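Local coordinates for protein leucyl aminopeptidase (Trypanosoma brucei brucei TREU927, PDB 5NSK) that probably removes amino acids from the N-terminus of peptides, as expected of a metal-dependent leucyl aminopeptidase of the M17 family, at residues M306-H311 with L496-F501; A263-R268 with L341-I346; P137-D142 with K180-Q185. All blocks are in the same frame, centred on the assembly; numbering follows the deposited sequence.

Contacts 1 and 2 belong to the catalytic domain and contact 3 to the N-terminal sheet. Contact 1 joins two loops that follow parallel strands of the mixed eight-stranded sheet; contact 2 lies where the loop 263-268 runs into that sheet. Their centres are about 20 Å apart and their nearest atoms about 8 Å apart. They interlock along the chain, since their segments alternate, and both border the second subunit. Contact 3 closes before either opens and stands about 28 Å from contact 1 and about 39 Å from contact 2, between centres. Contact 1 is probably the one nearer the active site, which in this family lies at the carboxyl ends of the central strands.

Contact 1 (M306-H311 with L496-F501)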
ATOM      1  N   MET F 306      -2.970  -0.390 -14.825  1.00 74.04           N
ATOM      2  CA  MET F 306      -4.228  -0.955 -14.384  1.00 83.84           C
ATOM      3  C   MET F 306      -5.070  -1.511 -15.593  1.00 87.92           C
ATOM      4  O   MET F 306      -4.837  -2.642 -16.036  1.00 75.91           O
ATOM      5  CB  MET F 306      -4.977   0.069 -13.531  1.00 82.99           C
ATOM      6  N   LYS F 307      -6.001  -0.715 -16.136  1.00 91.30           N
ATOM      7  CA  LYS F 307      -6.845  -1.098 -17.330  1.00 89.02           C
ATOM      8  C   LYS F 307      -6.284  -0.562 -18.687  1.00 87.77           C
ATOM      9  O   LYS F 307      -7.040  -0.277 -19.640  1.00 89.16           O
ATOM     10  CB  LYS F 307      -8.314  -0.689 -17.144  1.00 78.99           C
ATOM     11  N   LEU F 308      -4.958  -0.381 -18.718  1.00 76.30           N
ATOM     12  CA  LEU F 308      -4.147  -0.253 -19.959  1.00 71.40           C
ATOM     13  C   LEU F 308      -3.969  -1.576 -20.677  1.00 66.34           C
ATOM     14  O   LEU F 308      -3.877  -1.646 -21.894  1.00 67.98           O
ATOM     15  CB  LEU F 308      -2.731   0.265 -19.668  1.00 70.06           C
ATOM     16  CG  LEU F 308      -2.518   1.565 -18.915  1.00 67.63           C
ATOM     17  CD1 LEU F 308      -1.037   1.889 -18.836  1.00 68.53           C
ATOM     18  CD2 LEU F 308      -3.253   2.679 -19.611  1.00 71.33           C
ATOM     19  N   MET F 309      -3.884  -2.632 -19.901  1.00 63.59           N
ATOM     20  CA  MET F 309      -3.729  -3.969 -20.470  1.00 65.50           C
ATOM     21  C   MET F 309      -4.813  -4.372 -21.493  1.00 56.16           C
ATOM     22  O   MET F 309      -4.518  -5.181 -22.396  1.00 48.82           O
ATOM     23  CB  MET F 309      -3.673  -5.015 -19.370  1.00 75.63           C
ATOM     24  CG  MET F 309      -2.459  -4.887 -18.472  1.00 79.68           C
ATOM     25  SD  MET F 309      -2.309  -6.399 -17.495  1.00 94.97           S
ATOM     26  CE  MET F 309      -3.958  -6.719 -16.835  1.00 89.12           C
ATOM     27  N   LYS F 310      -6.043  -3.842 -21.313  1.00 50.70           N
ATOM     28  CA  LYS F 310      -7.222  -4.086 -22.232  1.00 47.59           C
ATOM     29  C   LYS F 310      -6.839  -3.733 -23.685  1.00 46.75           C
ATOM     30  O   LYS F 310      -7.265  -4.398 -24.632  1.00 51.74           O
ATOM     31  CB  LYS F 310      -8.549  -3.371 -21.785  1.00 42.95           C
ATOM     32  N   HIS F 311      -5.989  -2.724 -23.841  1.00 42.86           N
ATOM     33  CA  HIS F 311      -5.719  -2.139 -25.151  1.00 40.61           C
ATOM     34  C   HIS F 311      -4.300  -2.308 -25.621  1.00 39.60           C
ATOM     35  O   HIS F 311      -3.789  -1.541 -26.395  1.00 39.10           O
ATOM     36  CB  HIS F 311      -6.107  -0.680 -25.119  1.00 38.94           C
ATOM     37  CG  HIS F 311      -7.467  -0.446 -24.544  1.00 39.50           C
ATOM     38  ND1 HIS F 311      -8.630  -0.683 -25.250  1.00 41.06           N
ATOM     39  CD2 HIS F 311      -7.850  -0.001 -23.330  1.00 38.50           C
ATOM     40  CE1 HIS F 311      -9.670  -0.372 -24.505  1.00 39.47           C
ATOM     41  NE2 HIS F 311      -9.218   0.053 -23.341  1.00 40.13           N
ATOM     42  N   LEU F 496       1.939   5.228 -27.287  1.00 30.36           N
ATOM     43  CA  LEU F 496       0.507   5.556 -27.437  1.00 30.74           C
ATOM     44  C   LEU F 496      -0.371   4.792 -26.454  1.00 31.89           C
ATOM     45  O   LEU F 496      -1.459   4.373 -26.749  1.00 32.20           O
ATOM     46  CB  LEU F 496       0.049   5.374 -28.883  1.00 30.35           C
ATOM     47  CG  LEU F 496       0.572   4.192 -29.658  1.00 31.25           C
ATOM     48  CD1 LEU F 496       0.064   2.892 -29.111  1.00 32.25           C
ATOM     49  CD2 LEU F 496       0.118   4.306 -31.084  1.00 32.44           C
ATOM     50  N   ALA F 497       0.153   4.597 -25.267  1.00 33.45           N
ATOM     51  CA  ALA F 497      -0.528   3.810 -24.237  1.00 32.77           C
ATOM     52  C   ALA F 497      -1.936   4.309 -24.003  1.00 31.31           C
ATOM     53  O   ALA F 497      -2.840   3.530 -23.888  1.00 32.56           O
ATOM     54  CB  ALA F 497       0.257   3.885 -22.935  1.00 34.12           C
ATOM     55  N   TYR F 498      -2.106   5.609 -23.924  1.00 29.98           N
ATOM     56  CA  TYR F 498      -3.408   6.180 -23.638  1.00 30.06           C
ATOM     57  C   TYR F 498      -4.264   6.629 -24.831  1.00 31.25           C
ATOM     58  O   TYR F 498      -5.465   6.415 -24.842  1.00 30.98           O
ATOM     59  CB  TYR F 498      -3.292   7.315 -22.671  1.00 30.15           C
ATOM     60  CG  TYR F 498      -3.007   6.869 -21.270  1.00 30.27           C
ATOM     61  CD1 TYR F 498      -1.701   6.658 -20.825  1.00 30.25           C
ATOM     62  CD2 TYR F 498      -4.029   6.662 -20.385  1.00 30.30           C
ATOM     63  CE1 TYR F 498      -1.445   6.239 -19.533  1.00 30.40           C
ATOM     64  CE2 TYR F 498      -3.781   6.235 -19.095  1.00 31.54           C
ATOM     65  CZ  TYR F 498      -2.484   6.042 -18.675  1.00 31.09           C
ATOM     66  OH  TYR F 498      -2.283   5.648 -17.396  1.00 31.79           O
ATOM     67  N   PRO F 499      -3.664   7.219 -25.859  1.00 32.11           N
ATOM     68  CA  PRO F 499      -4.472   7.631 -27.001  1.00 32.03           C
ATOM     69  C   PRO F 499      -5.213   6.518 -27.774  1.00 32.23           C
ATOM     70  O   PRO F 499      -6.157   6.827 -28.532  1.00 32.99           O
ATOM     71  CB  PRO F 499      -3.442   8.287 -27.922  1.00 32.16           C
ATOM     72  CG  PRO F 499      -2.438   8.827 -26.983  1.00 31.79           C
ATOM     73  CD  PRO F 499      -2.314   7.768 -25.945  1.00 31.99           C
ATOM     74  N   VAL F 500      -4.813   5.268 -27.569  1.00 30.51           N
ATOM     75  CA  VAL F 500      -5.517   4.120 -28.190  1.00 30.51           C
ATOM     76  C   VAL F 500      -6.903   3.793 -27.641  1.00 29.43           C
ATOM     77  O   VAL F 500      -7.583   2.989 -28.232  1.00 29.20           O
ATOM     78  CB  VAL F 500      -4.731   2.789 -28.137  1.00 30.08           C
ATOM     79  CG1 VAL F 500      -3.492   2.922 -28.989  1.00 30.54           C
ATOM     80  CG2 VAL F 500      -4.422   2.399 -26.721  1.00 29.37           C
ATOM     81  N   PHE F 501      -7.289   4.411 -26.546  1.00 28.93           N
ATOM     82  CA  PHE F 501      -8.550   4.132 -25.971  1.00 29.82           C
ATOM     83  C   PHE F 501      -9.194   5.336 -25.310  1.00 30.25           C
ATOM     84  O   PHE F 501      -8.567   6.332 -25.062  1.00 32.15           O
ATOM     85  CB  PHE F 501      -8.454   2.952 -24.990  1.00 31.49           C
ATOM     86  CG  PHE F 501      -7.910   3.310 -23.631  1.00 32.08           C
ATOM     87  CD1 PHE F 501      -6.538   3.295 -23.392  1.00 32.16           C
ATOM     88  CD2 PHE F 501      -8.769   3.697 -22.586  1.00 32.40           C
ATOM     89  CE1 PHE F 501      -6.032   3.639 -22.152  1.00 31.54           C
ATOM     90  CE2 PHE F 501      -8.267   4.051 -21.336  1.00 31.81           C
ATOM     91  CZ  PHE F 501      -6.900   4.020 -21.127  1.00 32.07           C
TER
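A backbone bond from H311 N to L308 O, 3.1 Å long, closes a short 3-10 turn whose two ends, L308 and H311, touch the loop 496-501. A second one, F501 N to Y498 O at 3.2 Å, closes a type I beta turn there. No hydrogen bond crosses the gap; what crosses is aromatic and apolar. The H311 and F501 rings are nearly parallel (4°) but strongly offset, with little ring-on-ring overlap. F501 places its CB, rather than the middle of its ring, over the centre of the imidazole, 3.3 Å from the H311 ring centroid. K310 CB lies over the opposite face of that imidazole, nearer its rim, and the histidine is thus sandwiched between two aliphatic carbons. With CB in that place, a chi1 of 80°, CG between the backbone N and the carbonyl carbon, directs the F501 ring to one side of the imidazole centre. L308 contributes a single methyl, CD2, to both aromatic neighbours: it makes a CH-pi contact over one face of Y498, 3.8 Å from the ring centroid and displaced toward the hydroxyl end, and approaches F501 CE1 obliquely at 3.9 Å. V500 CG2 adds a smaller apolar touch at H311 CB, 3.9 Å away. Behind the turn, Y498 N is held by Q406 OE1, while M309 and K310 pack on N353 and D354 of the second subunit. Both loops follow parallel strands, 282-293 and 490-495, of the mixed sheet, a position consistent with the rim of the active site, which in M17 aminopeptidases lies at the carboxyl ends of the central strands.

Contact 2 (A263-R268 with L341-I346); sequences AFEAPR and LAENAI
E343 stands almost fully extended from its strand, with CG trans to the backbone N (chi1 -167°), which carries its carboxylate past A263, E343 CD lying 3.7 Å from A263 CB; E265 instead bends at chi2 (-90°), which leads its carboxylate away from strand 333-344 toward T222 and A223 of helix 222-236. A263 CB rests alongside the stem of the glutamate, 3.5 Å from E343 CB. The two carboxylates remain 5.9 Å apart, E265 OE2 to E343 OE1, where like charges would probably still feel each other, though a long, weak ion pair of E343 OE2 with R352 of the second subunit would probably temper this. One water bridges the two backbones where they no longer pair directly, donating to E265 O at 2.9 Å and accepting from E343 N at 2.7 Å. Farther along, R268 and L341 form an antiparallel hydrogen-bonded pair: R268 N reaches L341 O at 2.8 Å, and L341 N returns to R268 O at 3.0 Å. P267 CB meets A342 CB just before this pairing starts. Strand 333-344 takes strand 268-274 on one flank, while A342 and N344 bond to V292 of strand 282-293 on the other, and R268 also packs on helix 222-236.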
ATOM      1  N   ALA F 263       3.791 -19.470 -23.179  1.00 55.97           N
ATOM      2  CA  ALA F 263       2.378 -19.363 -23.543  1.00 56.27           C
ATOM      3  C   ALA F 263       1.832 -20.575 -24.319  1.00 57.12           C
ATOM      4  O   ALA F 263       2.593 -21.373 -24.878  1.00 51.85           O
ATOM      5  CB  ALA F 263       2.151 -18.098 -24.334  1.00 56.05           C
ATOM      6  N   PHE F 264       0.508 -20.688 -24.346  1.00 59.73           N
ATOM      7  CA  PHE F 264      -0.173 -21.757 -25.116  1.00 63.33           C
ATOM      8  C   PHE F 264       0.163 -21.568 -26.601  1.00 57.79           C
ATOM      9  O   PHE F 264       0.627 -22.477 -27.267  1.00 54.04           O
ATOM     10  CB  PHE F 264      -1.700 -21.759 -24.883  1.00 68.06           C
ATOM     11  CG  PHE F 264      -2.429 -22.854 -25.634  1.00 79.85           C
ATOM     12  CD1 PHE F 264      -2.212 -24.212 -25.323  1.00 82.68           C
ATOM     13  CD2 PHE F 264      -3.319 -22.538 -26.688  1.00 84.82           C
ATOM     14  CE1 PHE F 264      -2.865 -25.222 -26.039  1.00 85.77           C
ATOM     15  CE2 PHE F 264      -3.964 -23.547 -27.408  1.00 88.22           C
ATOM     16  CZ  PHE F 264      -3.739 -24.890 -27.081  1.00 89.75           C
ATOM     17  N   GLU F 265      -0.072 -20.349 -27.077  1.00 58.92           N
ATOM     18  CA  GLU F 265       0.266 -19.941 -28.456  1.00 58.45           C
ATOM     19  C   GLU F 265       1.690 -19.382 -28.504  1.00 54.15           C
ATOM     20  O   GLU F 265       2.075 -18.517 -27.694  1.00 53.24           O
ATOM     21  CB  GLU F 265      -0.702 -18.870 -29.027  1.00 64.50           C
ATOM     22  CG  GLU F 265      -2.210 -19.130 -28.838  1.00 71.63           C
ATOM     23  CD  GLU F 265      -2.888 -19.913 -29.977  1.00 73.24           C
ATOM     24  OE1 GLU F 265      -2.200 -20.696 -30.662  1.00 68.00           O
ATOM     25  OE2 GLU F 265      -4.122 -19.748 -30.156  1.00 74.70           O
ATOM     26  N   ALA F 266       2.434 -19.841 -29.501  1.00 46.99           N
ATOM     27  CA  ALA F 266       3.857 -19.502 -29.650  1.00 44.77           C
ATOM     28  C   ALA F 266       4.085 -18.039 -30.031  1.00 40.97           C
ATOM     29  O   ALA F 266       3.269 -17.448 -30.722  1.00 39.64           O
ATOM     30  CB  ALA F 266       4.504 -20.408 -30.675  1.00 46.02           C
ATOM     31  N   PRO F 267       5.194 -17.446 -29.564  1.00 38.19           N
ATOM     32  CA  PRO F 267       5.498 -16.082 -29.963  1.00 38.12           C
ATOM     33  C   PRO F 267       5.854 -16.059 -31.441  1.00 36.52           C
ATOM     34  O   PRO F 267       6.261 -17.067 -31.985  1.00 35.54           O
ATOM     35  CB  PRO F 267       6.702 -15.683 -29.070  1.00 37.00           C
ATOM     36  CG  PRO F 267       7.323 -16.959 -28.696  1.00 38.66           C
ATOM     37  CD  PRO F 267       6.244 -18.015 -28.708  1.00 39.21           C
ATOM     38  N   ARG F 268       5.666 -14.910 -32.056  1.00 35.85           N
ATOM     39  CA  ARG F 268       5.843 -14.754 -33.491  1.00 35.78           C
ATOM     40  C   ARG F 268       6.334 -13.386 -33.844  1.00 34.45           C
ATOM     41  O   ARG F 268       5.929 -12.380 -33.284  1.00 34.98           O
ATOM     42  CB  ARG F 268       4.523 -14.996 -34.238  1.00 38.43           C
ATOM     43  CG  ARG F 268       4.004 -16.426 -34.150  1.00 42.24           C
ATOM     44  CD  ARG F 268       2.653 -16.495 -34.808  1.00 44.82           C
ATOM     45  NE  ARG F 268       2.083 -17.811 -35.075  1.00 47.53           N
ATOM     46  CZ  ARG F 268       1.581 -18.635 -34.171  1.00 51.56           C
ATOM     47  NH1 ARG F 268       1.618 -18.354 -32.866  1.00 52.98           N
ATOM     48  NH2 ARG F 268       1.042 -19.784 -34.584  1.00 53.27           N
ATOM     49  N   LEU F 341       4.617 -10.221 -31.683  1.00 34.10           N
ATOM     50  CA  LEU F 341       3.460 -10.877 -31.089  1.00 35.91           C
ATOM     51  C   LEU F 341       3.837 -11.915 -30.118  1.00 38.52           C
ATOM     52  O   LEU F 341       4.499 -12.884 -30.453  1.00 42.00           O
ATOM     53  CB  LEU F 341       2.574 -11.536 -32.152  1.00 34.97           C
ATOM     54  CG  LEU F 341       2.074 -10.551 -33.205  1.00 34.76           C
ATOM     55  CD1 LEU F 341       1.315 -11.310 -34.277  1.00 36.63           C
ATOM     56  CD2 LEU F 341       1.195  -9.477 -32.597  1.00 33.92           C
ATOM     57  N   ALA F 342       3.430 -11.715 -28.896  1.00 40.03           N
ATOM     58  CA  ALA F 342       3.810 -12.648 -27.839  1.00 43.88           C
ATOM     59  C   ALA F 342       2.762 -12.584 -26.773  1.00 46.08           C
ATOM     60  O   ALA F 342       2.201 -11.549 -26.508  1.00 45.97           O
ATOM     61  CB  ALA F 342       5.172 -12.311 -27.247  1.00 43.18           C
ATOM     62  N   GLU F 343       2.504 -13.735 -26.208  1.00 52.02           N
ATOM     63  CA  GLU F 343       1.591 -13.877 -25.083  1.00 57.14           C
ATOM     64  C   GLU F 343       2.501 -13.949 -23.816  1.00 58.97           C
ATOM     65  O   GLU F 343       3.304 -14.863 -23.665  1.00 60.42           O
ATOM     66  CB  GLU F 343       0.669 -15.107 -25.282  1.00 58.40           C
ATOM     67  CG  GLU F 343      -0.545 -15.236 -24.356  1.00 62.40           C
ATOM     68  CD  GLU F 343      -1.231 -16.606 -24.432  1.00 65.03           C
ATOM     69  OE1 GLU F 343      -1.415 -17.147 -25.557  1.00 64.81           O
ATOM     70  OE2 GLU F 343      -1.556 -17.148 -23.350  1.00 74.46           O
ATOM     71  N   ASN F 344       2.383 -12.949 -22.959  1.00 57.26           N
ATOM     72  CA  ASN F 344       3.105 -12.912 -21.676  1.00 63.17           C
ATOM     73  C   ASN F 344       2.417 -13.737 -20.588  1.00 66.51           C
ATOM     74  O   ASN F 344       1.613 -13.216 -19.807  1.00 66.75           O
ATOM     75  CB  ASN F 344       3.252 -11.483 -21.173  1.00 68.08           C
ATOM     76  CG  ASN F 344       4.402 -11.325 -20.196  1.00 75.03           C
ATOM     77  OD1 ASN F 344       4.990 -12.313 -19.732  1.00 75.89           O
ATOM     78  ND2 ASN F 344       4.768 -10.071 -19.918  1.00 77.12           N
ATOM     79  N   ALA F 345       2.752 -15.018 -20.550  1.00 71.55           N
ATOM     80  CA  ALA F 345       2.070 -16.003 -19.683  1.00 76.61           C
ATOM     81  C   ALA F 345       2.887 -16.385 -18.437  1.00 91.17           C
ATOM     82  O   ALA F 345       4.138 -16.414 -18.445  1.00 84.82           O
ATOM     83  CB  ALA F 345       1.672 -17.251 -20.457  1.00 72.20           C
ATOM     84  N   ILE F 346       2.133 -16.618 -17.361  1.00107.33           N
ATOM     85  CA  ILE F 346       2.643 -17.191 -16.102  1.00115.37           C
ATOM     86  C   ILE F 346       2.647 -18.730 -16.321  1.00114.79           C
ATOM     87  O   ILE F 346       1.613 -19.313 -16.658  1.00115.79           O
ATOM     88  CB  ILE F 346       1.776 -16.779 -14.859  1.00118.81           C
ATOM     89  CG1 ILE F 346       1.377 -15.283 -14.867  1.00119.75           C
ATOM     90  CG2 ILE F 346       2.491 -17.112 -13.551  1.00119.74           C
ATOM     91  CD1 ILE F 346       2.517 -14.288 -14.993  1.00119.54           C
TER
HETATM   92  O   HOH W   1       3.576 -16.124 -26.991  1.00 48.09           O

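Contact 3 (P137-D142 with K180-Q185); sequences PNTTVD and KVSRLQ. Unlike the reference sequence in segment 137-142: T139 (reference Ala).
The carboxylate of D142 and the amide of Q185 run alongside each other in the same direction, their planes 35° apart, and Q185 NE2 donates to D142 OD1 at 2.9 Å. The oxygen is met almost end-on, and it lies within 4° of the amide plane; Q185 reaches it on an extended chain, CG trans to the backbone N (chi1 -179°). The third flat group, the R183 guanidinium, has T139 O at its edge, near its plane, while N138 O and T140 OG1 approach it obliquely. D142, R183 and Q185 project from neighbouring parallel strands, 140-145 and 183-188, joined through helix 150-158 in a beta-alpha-beta crossover of the N-terminal domain, whose family is grouped with the macro domains. V141 is clasped by the residues on both sides of L184: V141 N donates to R183 O at 2.8 Å, and Q185 N donates to V141 O, also at 2.8 Å. Ahead of them the ladder frays, R183 N reaching T139 O in a weak bond of 3.1 Å. On the face bearing T140, D142, R183 and Q185, the T140 hydroxyl lies across the arginine stem, OG1 being 3.5 Å from R183 CB, and the T140 methyl CG2 lies 4.1 Å from Q185 CB. The D142–Q185 pair is held from outside as well: S43 OG bonds to D142 OD1, Y34 OH to D142 OD2, and Q38 OE1 to Q185 NE2. Two partners on OD1 and one on OD2 probably help fix the carboxylate's rotation, and the second bond on NE2 probably steadies the amide. Strands 26-30 and 46-52 flank the pair. On the face bearing V141 and L184, V141 packs against L46 and V48, and L184 swings its CD2 methyl to 3.9 Å from V141 CB.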
ATOM      1  N   PRO F 137     -31.807   0.004 -37.370  1.00 57.60           N
ATOM      2  CA  PRO F 137     -30.361  -0.257 -37.479  1.00 58.96           C
ATOM      3  C   PRO F 137     -29.812  -0.479 -38.885  1.00 58.75           C
ATOM      4  O   PRO F 137     -28.608  -0.671 -39.074  1.00 54.37           O
ATOM      5  CB  PRO F 137     -30.202  -1.554 -36.684  1.00 64.87           C
ATOM      6  CG  PRO F 137     -31.523  -2.289 -36.897  1.00 63.43           C
ATOM      7  CD  PRO F 137     -32.583  -1.246 -37.156  1.00 58.64           C
ATOM      8  N   ASN F 138     -30.708  -0.507 -39.858  1.00 56.88           N
ATOM      9  CA  ASN F 138     -30.321  -0.762 -41.251  1.00 54.97           C
ATOM     10  C   ASN F 138     -30.229   0.559 -42.052  1.00 58.85           C
ATOM     11  O   ASN F 138     -30.265   0.533 -43.274  1.00 54.15           O
ATOM     12  CB  ASN F 138     -31.283  -1.753 -41.926  1.00 50.79           C
ATOM     13  CG  ASN F 138     -32.718  -1.214 -42.050  1.00 48.88           C
ATOM     14  OD1 ASN F 138     -33.263  -0.636 -41.098  1.00 43.18           O
ATOM     15  ND2 ASN F 138     -33.363  -1.465 -43.219  1.00 47.31           N
ATOM     16  N   THR F 139     -30.070   1.691 -41.359  1.00 57.60           N
ATOM     17  CA  THR F 139     -30.217   2.994 -42.004  1.00 54.27           C
ATOM     18  C   THR F 139     -28.885   3.656 -42.251  1.00 51.29           C
ATOM     19  O   THR F 139     -27.856   3.356 -41.604  1.00 55.08           O
ATOM     20  CB  THR F 139     -31.052   3.982 -41.187  1.00 55.83           C
ATOM     21  OG1 THR F 139     -30.413   4.239 -39.910  1.00 65.79           O
ATOM     22  CG2 THR F 139     -32.410   3.443 -41.011  1.00 56.78           C
ATOM     23  N   THR F 140     -28.939   4.562 -43.208  1.00 45.92           N
ATOM     24  CA  THR F 140     -27.845   5.467 -43.539  1.00 41.57           C
ATOM     25  C   THR F 140     -28.167   6.832 -42.992  1.00 40.30           C
ATOM     26  O   THR F 140     -29.242   7.372 -43.219  1.00 43.68           O
ATOM     27  CB  THR F 140     -27.647   5.518 -45.030  1.00 41.43           C
ATOM     28  OG1 THR F 140     -27.334   4.184 -45.491  1.00 42.99           O
ATOM     29  CG2 THR F 140     -26.532   6.447 -45.413  1.00 41.91           C
ATOM     30  N   VAL F 141     -27.251   7.340 -42.191  1.00 39.55           N
ATOM     31  CA  VAL F 141     -27.398   8.638 -41.517  1.00 38.44           C
ATOM     32  C   VAL F 141     -26.480   9.627 -42.231  1.00 39.56           C
ATOM     33  O   VAL F 141     -25.282   9.393 -42.389  1.00 37.77           O
ATOM     34  CB  VAL F 141     -26.974   8.601 -40.051  1.00 37.88           C
ATOM     35  CG1 VAL F 141     -27.030   9.990 -39.449  1.00 37.58           C
ATOM     36  CG2 VAL F 141     -27.862   7.658 -39.266  1.00 38.49           C
ATOM     37  N   ASP F 142     -27.084  10.708 -42.704  1.00 38.43           N
ATOM     38  CA  ASP F 142     -26.351  11.735 -43.434  1.00 36.84           C
ATOM     39  C   ASP F 142     -25.719  12.603 -42.407  1.00 35.17           C
ATOM     40  O   ASP F 142     -26.409  13.134 -41.523  1.00 34.43           O
ATOM     41  CB  ASP F 142     -27.278  12.565 -44.338  1.00 36.55           C
ATOM     42  CG  ASP F 142     -27.898  11.736 -45.468  1.00 36.67           C
ATOM     43  OD1 ASP F 142     -27.228  10.886 -46.094  1.00 35.59           O
ATOM     44  OD2 ASP F 142     -29.078  11.990 -45.754  1.00 39.98           O
ATOM     45  N   LYS F 180     -25.577  -3.143 -34.271  1.00 37.94           N
ATOM     46  CA  LYS F 180     -26.046  -1.829 -33.784  1.00 37.82           C
ATOM     47  C   LYS F 180     -25.383  -0.613 -34.472  1.00 37.14           C
ATOM     48  O   LYS F 180     -25.683   0.524 -34.150  1.00 37.93           O
ATOM     49  CB  LYS F 180     -25.786  -1.704 -32.289  1.00 39.49           C
ATOM     50  CG  LYS F 180     -26.193  -2.905 -31.465  1.00 40.59           C
ATOM     51  CD  LYS F 180     -25.956  -2.649 -29.984  1.00 40.01           C
ATOM     52  CE  LYS F 180     -26.140  -3.910 -29.167  1.00 41.09           C
ATOM     53  NZ  LYS F 180     -27.440  -4.581 -29.410  1.00 42.32           N
ATOM     54  N   VAL F 181     -24.552  -0.859 -35.464  1.00 36.95           N
ATOM     55  CA  VAL F 181     -23.856   0.219 -36.185  1.00 38.33           C
ATOM     56  C   VAL F 181     -24.718   0.769 -37.321  1.00 38.93           C
ATOM     57  O   VAL F 181     -25.351   0.006 -38.048  1.00 41.35           O
ATOM     58  CB  VAL F 181     -22.525  -0.266 -36.810  1.00 39.37           C
ATOM     59  CG1 VAL F 181     -21.826   0.840 -37.597  1.00 38.94           C
ATOM     60  CG2 VAL F 181     -21.604  -0.755 -35.718  1.00 39.28           C
ATOM     61  N   SER F 182     -24.751   2.092 -37.450  1.00 37.81           N
ATOM     62  CA  SER F 182     -25.387   2.755 -38.589  1.00 36.82           C
ATOM     63  C   SER F 182     -24.408   3.060 -39.734  1.00 38.60           C
ATOM     64  O   SER F 182     -23.271   3.396 -39.493  1.00 37.61           O
ATOM     65  CB  SER F 182     -25.983   4.059 -38.169  1.00 35.94           C
ATOM     66  OG  SER F 182     -26.939   3.834 -37.189  1.00 36.73           O
ATOM     67  N   ARG F 183     -24.871   2.927 -40.976  1.00 40.44           N
ATOM     68  CA  ARG F 183     -24.121   3.449 -42.132  1.00 42.28           C
ATOM     69  C   ARG F 183     -24.093   4.969 -42.026  1.00 38.47           C
ATOM     70  O   ARG F 183     -25.091   5.565 -41.688  1.00 34.46           O
ATOM     71  CB  ARG F 183     -24.752   3.063 -43.452  1.00 45.88           C
ATOM     72  CG  ARG F 183     -24.261   1.748 -44.012  1.00 51.14           C
ATOM     73  CD  ARG F 183     -25.367   1.201 -44.938  1.00 59.81           C
ATOM     74  NE  ARG F 183     -26.341   0.426 -44.138  1.00 64.08           N
ATOM     75  CZ  ARG F 183     -26.798  -0.810 -44.421  1.00 65.77           C
ATOM     76  NH1 ARG F 183     -26.513  -1.433 -45.582  1.00 65.68           N
ATOM     77  NH2 ARG F 183     -27.591  -1.432 -43.553  1.00 66.69           N
ATOM     78  N   LEU F 184     -22.955   5.554 -42.329  1.00 34.72           N
ATOM     79  CA  LEU F 184     -22.822   6.996 -42.197  1.00 34.39           C
ATOM     80  C   LEU F 184     -22.357   7.599 -43.495  1.00 33.35           C
ATOM     81  O   LEU F 184     -21.394   7.140 -44.082  1.00 31.12           O
ATOM     82  CB  LEU F 184     -21.827   7.354 -41.096  1.00 35.11           C
ATOM     83  CG  LEU F 184     -22.080   6.817 -39.680  1.00 34.49           C
ATOM     84  CD1 LEU F 184     -20.959   7.272 -38.753  1.00 34.89           C
ATOM     85  CD2 LEU F 184     -23.411   7.291 -39.117  1.00 33.78           C
ATOM     86  N   GLN F 185     -23.072   8.606 -43.955  1.00 33.02           N
ATOM     87  CA  GLN F 185     -22.661   9.274 -45.183  1.00 33.74           C
ATOM     88  C   GLN F 185     -22.213  10.652 -44.820  1.00 33.15           C
ATOM     89  O   GLN F 185     -23.023  11.528 -44.473  1.00 34.72           O
ATOM     90  CB  GLN F 185     -23.772   9.345 -46.233  1.00 33.54           C
ATOM     91  CG  GLN F 185     -23.339  10.029 -47.534  1.00 33.10           C
ATOM     92  CD  GLN F 185     -24.365   9.942 -48.678  1.00 31.88           C
ATOM     93  OE1 GLN F 185     -23.987   9.718 -49.835  1.00 29.41           O
ATOM     94  NE2 GLN F 185     -25.657  10.132 -48.352  1.00 31.52           N
TER